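Local coordinates for high affinity transport system protein p37 (PDB 3EKI), which binds thiamine diphosphate outside the cell membrane as a lipoprotein component of a high-affinity transport system, at residues E146-K160 / S204-R216. Residues are numbered along the deposited sequence; the frame is centred on the assembly and turned at random. Where two conformers were deposited one is given.
With TPP (thiamine diphosphate), chain B.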
# COMPACT_ATOMS: atom_id res chain seq x y z
N GLU A 146 -0.54 -10.37 9.08
CA GLU A 146 -0.91 -8.99 8.77
C GLU A 146 0.34 -8.13 8.91
O GLU A 146 0.91 -8.15 10.00
CB GLU A 146 -2.00 -8.48 9.71
CG GLU A 146 -2.46 -7.08 9.35
CD GLU A 146 -3.65 -6.58 10.15
OE1 GLU A 146 -4.14 -7.27 11.06
OE2 GLU A 146 -4.09 -5.44 9.85
N THR A 147 0.74 -7.40 7.88
CA THR A 147 1.85 -6.45 8.06
C THR A 147 1.32 -5.15 8.68
O THR A 147 0.13 -4.86 8.61
CB THR A 147 2.59 -6.18 6.75
OG1 THR A 147 1.72 -5.41 5.90
CG2 THR A 147 2.95 -7.44 5.98
N THR A 148 2.21 -4.38 9.28
CA THR A 148 1.93 -3.04 9.80
C THR A 148 3.03 -2.12 9.29
O THR A 148 4.12 -2.55 8.90
CB THR A 148 1.82 -2.96 11.32
OG1 THR A 148 3.11 -3.29 11.90
CG2 THR A 148 0.81 -3.94 11.89
N THR A 149 2.77 -0.82 9.26
CA THR A 149 3.76 0.14 8.77
C THR A 149 3.94 1.26 9.78
O THR A 149 3.00 1.55 10.52
CB THR A 149 3.29 0.64 7.38
OG1 THR A 149 4.32 1.37 6.72
CG2 THR A 149 2.09 1.57 7.47
N ASN A 150 5.10 1.89 9.82
CA ASN A 150 5.34 3.09 10.61
C ASN A 150 4.26 4.11 10.27
O ASN A 150 4.07 4.37 9.09
CB ASN A 150 6.73 3.67 10.36
CG ASN A 150 7.88 2.83 10.89
OD1 ASN A 150 7.69 2.02 11.80
ND2 ASN A 150 9.06 3.07 10.35
N SER A 151 3.57 4.64 11.28
CA SER A 151 2.55 5.66 11.08
C SER A 151 3.17 6.92 10.50
O SER A 151 4.31 7.26 10.77
CB SER A 151 1.82 5.97 12.40
OG SER A 151 2.67 6.74 13.25
N PHE A 152 2.42 7.63 9.66
CA PHE A 152 2.80 8.98 9.29
C PHE A 152 2.51 9.93 10.46
O PHE A 152 1.55 9.75 11.21
CB PHE A 152 1.98 9.40 8.08
CG PHE A 152 2.29 8.78 6.74
CD1 PHE A 152 3.54 8.83 6.14
CD2 PHE A 152 1.28 8.11 6.06
CE1 PHE A 152 3.75 8.27 4.89
CE2 PHE A 152 1.48 7.56 4.81
CZ PHE A 152 2.73 7.64 4.23
N VAL A 153 3.34 10.96 10.60
CA VAL A 153 3.10 11.92 11.66
C VAL A 153 1.73 12.59 11.54
O VAL A 153 1.24 13.02 12.58
CB VAL A 153 4.18 12.99 11.70
CG1 VAL A 153 5.47 12.29 12.13
CG2 VAL A 153 4.36 13.68 10.37
N PHE A 154 1.17 12.63 10.34
CA PHE A 154 -0.14 13.25 10.07
C PHE A 154 -1.30 12.27 10.06
O PHE A 154 -2.46 12.65 9.79
CB PHE A 154 -0.02 14.03 8.76
CG PHE A 154 0.49 13.23 7.57
CD1 PHE A 154 1.79 13.37 7.12
CD2 PHE A 154 -0.32 12.32 6.90
CE1 PHE A 154 2.33 12.64 6.08
CE2 PHE A 154 0.19 11.60 5.84
CZ PHE A 154 1.49 11.75 5.42
N ASP A 155 -1.14 10.98 10.35
CA ASP A 155 -2.25 10.01 10.30
C ASP A 155 -1.97 8.83 11.23
O ASP A 155 -1.74 7.70 10.79
CB ASP A 155 -2.44 9.55 8.86
CG ASP A 155 -3.60 8.63 8.57
OD1 ASP A 155 -4.55 8.53 9.38
OD2 ASP A 155 -3.58 8.00 7.48
N LYS A 156 -2.01 9.08 12.53
CA LYS A 156 -1.69 8.05 13.52
C LYS A 156 -2.91 7.31 14.10
O LYS A 156 -2.77 6.38 14.88
CB LYS A 156 -0.87 8.65 14.67
CG LYS A 156 0.32 9.48 14.20
CD LYS A 156 1.19 9.90 15.38
CE LYS A 156 2.17 10.99 14.98
NZ LYS A 156 3.41 10.96 15.81
N GLU A 157 -4.10 7.74 13.70
CA GLU A 157 -5.35 7.17 14.15
C GLU A 157 -6.17 6.58 13.01
O GLU A 157 -6.62 7.24 12.05
CB GLU A 157 -6.17 8.24 14.88
CG GLU A 157 -6.06 8.22 16.38
CD GLU A 157 -6.60 9.47 17.06
OE1 GLU A 157 -7.18 10.36 16.41
OE2 GLU A 157 -6.43 9.57 18.30
N LYS A 158 -6.37 5.26 13.14
CA LYS A 158 -7.06 4.57 12.07
C LYS A 158 -8.48 5.04 11.84
O LYS A 158 -8.91 5.27 10.70
CB LYS A 158 -7.13 3.06 12.36
CG LYS A 158 -7.78 2.32 11.22
CD LYS A 158 -7.87 0.82 11.37
CE LYS A 158 -8.86 0.23 10.38
NZ LYS A 158 -10.24 0.79 10.50
N ASP A 159 -9.24 5.15 12.94
CA ASP A 159 -10.70 5.22 12.74
C ASP A 159 -11.17 6.65 12.51
O ASP A 159 -11.85 7.30 13.31
CB ASP A 159 -11.39 4.53 13.92
CG ASP A 159 -11.48 3.02 13.77
OD1 ASP A 159 -11.05 2.42 12.76
OD2 ASP A 159 -12.00 2.36 14.69
N LYS A 160 -10.78 7.17 11.35
CA LYS A 160 -11.22 8.44 10.78
C LYS A 160 -11.81 8.15 9.40
O LYS A 160 -11.10 7.59 8.55
CB LYS A 160 -10.12 9.48 10.62
CG LYS A 160 -9.18 9.71 11.79
CD LYS A 160 -9.85 10.43 12.94
CE LYS A 160 -8.82 10.84 13.99
NZ LYS A 160 -9.47 11.04 15.33
N SER A 204 11.62 11.68 8.43
CA SER A 204 11.04 12.72 9.26
C SER A 204 9.53 12.80 9.16
O SER A 204 8.93 13.49 9.98
CB SER A 204 11.59 14.10 8.88
OG SER A 204 12.94 14.07 8.50
N VAL A 205 8.93 12.14 8.17
CA VAL A 205 7.47 12.24 8.05
C VAL A 205 6.74 11.10 8.74
O VAL A 205 5.52 10.94 8.67
CB VAL A 205 7.02 12.34 6.58
CG1 VAL A 205 7.46 13.68 5.99
CG2 VAL A 205 7.56 11.19 5.76
N TYR A 206 7.47 10.26 9.48
CA TYR A 206 6.92 9.13 10.20
C TYR A 206 7.11 9.18 11.71
O TYR A 206 8.06 9.80 12.21
CB TYR A 206 7.62 7.85 9.73
CG TYR A 206 7.46 7.50 8.28
CD1 TYR A 206 8.26 8.01 7.28
CD2 TYR A 206 6.47 6.57 7.92
CE1 TYR A 206 8.09 7.64 5.96
CE2 TYR A 206 6.28 6.20 6.61
CZ TYR A 206 7.09 6.74 5.63
OH TYR A 206 6.92 6.37 4.33
N ASP A 207 6.24 8.47 12.39
CA ASP A 207 6.35 8.20 13.81
C ASP A 207 6.51 6.69 14.01
O ASP A 207 5.51 5.98 14.17
CB ASP A 207 5.19 8.70 14.63
CG ASP A 207 5.39 8.46 16.12
OD1 ASP A 207 6.43 7.91 16.51
OD2 ASP A 207 4.49 8.82 16.91
N PRO A 208 7.75 6.21 14.04
CA PRO A 208 7.97 4.76 14.15
C PRO A 208 7.46 4.16 15.45
O PRO A 208 7.34 2.92 15.55
CB PRO A 208 9.50 4.63 14.09
CG PRO A 208 10.02 5.96 14.55
CD PRO A 208 9.03 6.94 13.98
N THR A 209 7.15 4.98 16.45
CA THR A 209 6.78 4.36 17.73
C THR A 209 5.32 3.93 17.70
O THR A 209 4.84 3.27 18.61
CB THR A 209 7.02 5.30 18.92
OG1 THR A 209 6.17 6.45 18.85
CG2 THR A 209 8.45 5.84 18.90
N VAL A 210 4.63 4.33 16.63
CA VAL A 210 3.25 3.93 16.46
C VAL A 210 3.10 3.16 15.15
O VAL A 210 3.32 3.71 14.08
CB VAL A 210 2.27 5.11 16.46
CG1 VAL A 210 0.85 4.62 16.15
CG2 VAL A 210 2.30 5.82 17.80
N GLN A 211 2.71 1.89 15.26
CA GLN A 211 2.44 1.10 14.07
C GLN A 211 1.00 1.31 13.60
O GLN A 211 0.06 1.22 14.39
CB GLN A 211 2.67 -0.38 14.32
CG GLN A 211 4.16 -0.70 14.52
CD GLN A 211 4.97 -0.44 13.28
OE1 GLN A 211 4.76 -1.08 12.24
NE2 GLN A 211 5.92 0.49 13.34
N ALA A 212 0.88 1.55 12.32
CA ALA A 212 -0.41 1.64 11.67
C ALA A 212 -0.72 0.31 10.97
O ALA A 212 0.03 -0.14 10.11
CB ALA A 212 -0.41 2.79 10.68
N ASN A 213 -1.85 -0.27 11.35
CA ASN A 213 -2.40 -1.45 10.72
C ASN A 213 -3.39 -1.09 9.61
O ASN A 213 -4.42 -1.72 9.41
CB ASN A 213 -3.04 -2.33 11.78
CG ASN A 213 -4.22 -1.65 12.46
OD1 ASN A 213 -4.32 -0.42 12.44
ND2 ASN A 213 -5.04 -2.49 13.04
N PHE A 214 -2.99 -0.03 8.89
CA PHE A 214 -3.83 0.47 7.81
C PHE A 214 -3.04 1.38 6.89
O PHE A 214 -1.95 1.85 7.24
CB PHE A 214 -5.01 1.23 8.41
CG PHE A 214 -4.57 2.51 9.12
CD1 PHE A 214 -4.52 3.77 8.52
CD2 PHE A 214 -4.18 2.45 10.45
CE1 PHE A 214 -4.06 4.88 9.20
CE2 PHE A 214 -3.73 3.54 11.14
CZ PHE A 214 -3.68 4.76 10.52
N TYR A 215 -3.61 1.75 5.75
CA TYR A 215 -3.14 2.84 4.91
C TYR A 215 -4.39 3.42 4.25
O TYR A 215 -5.50 2.88 4.34
CB TYR A 215 -2.06 2.46 3.90
CG TYR A 215 -2.55 1.67 2.71
CD1 TYR A 215 -3.22 0.45 2.87
CD2 TYR A 215 -2.36 2.11 1.42
CE1 TYR A 215 -3.66 -0.28 1.80
CE2 TYR A 215 -2.80 1.41 0.33
CZ TYR A 215 -3.45 0.21 0.52
OH TYR A 215 -3.90 -0.49 -0.58
N ARG A 216 -4.19 4.54 3.58
CA ARG A 216 -5.25 5.23 2.86
C ARG A 216 -4.79 5.63 1.46
O ARG A 216 -3.60 5.63 1.14
CB ARG A 216 -5.66 6.52 3.57
CG ARG A 216 -6.03 6.37 5.03
CD ARG A 216 -6.32 7.77 5.60
NE ARG A 216 -6.39 7.67 7.04
CZ ARG A 216 -7.44 7.44 7.80
NH1 ARG A 216 -8.64 7.27 7.24
NH2 ARG A 216 -7.26 7.40 9.12
N1' TPP B . 6.78 2.43 1.96
C2' TPP B . 7.88 2.05 1.26
CM2 TPP B . 9.25 2.19 1.92
N3' TPP B . 7.76 1.55 0.02
C4' TPP B . 6.52 1.34 -0.50
N4' TPP B . 6.43 0.76 -1.70
C5' TPP B . 5.38 1.78 0.18
C6' TPP B . 5.56 2.34 1.44
C7' TPP B . 3.94 1.67 -0.35
N3 TPP B . 3.23 0.42 -0.03
C2 TPP B . 3.80 -0.77 0.12
S1 TPP B . 2.58 -1.96 0.51
C5 TPP B . 1.30 -0.77 0.43
C4 TPP B . 1.86 0.42 0.01
CM4 TPP B . 1.06 1.74 0.03
C6 TPP B . -0.19 -1.09 0.60
C7 TPP B . -0.74 -1.78 -0.66
O7 TPP B . -0.66 -0.86 -1.77
PA TPP B . -0.63 -1.28 -3.30
O1A TPP B . -0.22 -0.10 -4.10
O2A TPP B . 0.23 -2.50 -3.49
O3A TPP B . -2.07 -1.80 -3.68
PB TPP B . -3.30 -0.91 -4.19
O1B TPP B . -3.70 0.07 -3.13
O2B TPP B . -4.43 -1.97 -4.47
O3B TPP B . -2.94 -0.23 -5.58
O HOH W 1 -5.26 -5.69 13.10
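R216 and D155 form a side-on salt bridge. R216 NE donates to D155 OD2 at 2.9 Å. R216 NH2 donates to D155 OD1, on its syn lone pair. With CG anti to the backbone N (chi1 -175°), the carboxylate of D155 is carried toward 204-216, to the edge of the R216 guanidinium. R216 NH1 also donates to K160 O at 2.8 Å and to T338 O, so carboxylate and carbonyls fix the guanidinium. A second salt bridge joins K156 NZ to D207 OD2 at 2.6 Å, on the anti side, tilted out of the carboxylate plane. D207 OD1 accepts from T209 N, an Asx turn.

The backbones pair as antiparallel strands. T149 and A212 exchange two bonds, S151 N donates to V210 O, and V153 N donates to V205 O. Between D207 and V210 the chain makes a type I beta turn, and 206-207 and 211-212 both lie against strand 141-152. This is part of an antiparallel sheet, consistent with the periplasmic-binding-protein clan to which the family belongs. Y215, next in line to F214, lays a ring face on TPP C6 and donates from OH to TPP O1B.

Side-chain amides add to the pairing. A turn in the Q211 chain (chi2 -65°) folds its amide back toward T148 and N150. Q211 OE1 accepts from T148 OG1 at 2.8 Å, on a lone pair in the carbonyl plane. Q211 NE2 donates to N150 OD1 at 2.8 Å, with the amide planes 80° apart.

Two ring contacts follow. K158 CA makes a CH-pi contact over one face of the F214 ring, 3.8 Å from its centroid. F152 CD1 lies over the rim of one face of the Y206 ring; the planes are nearly parallel and overlap little.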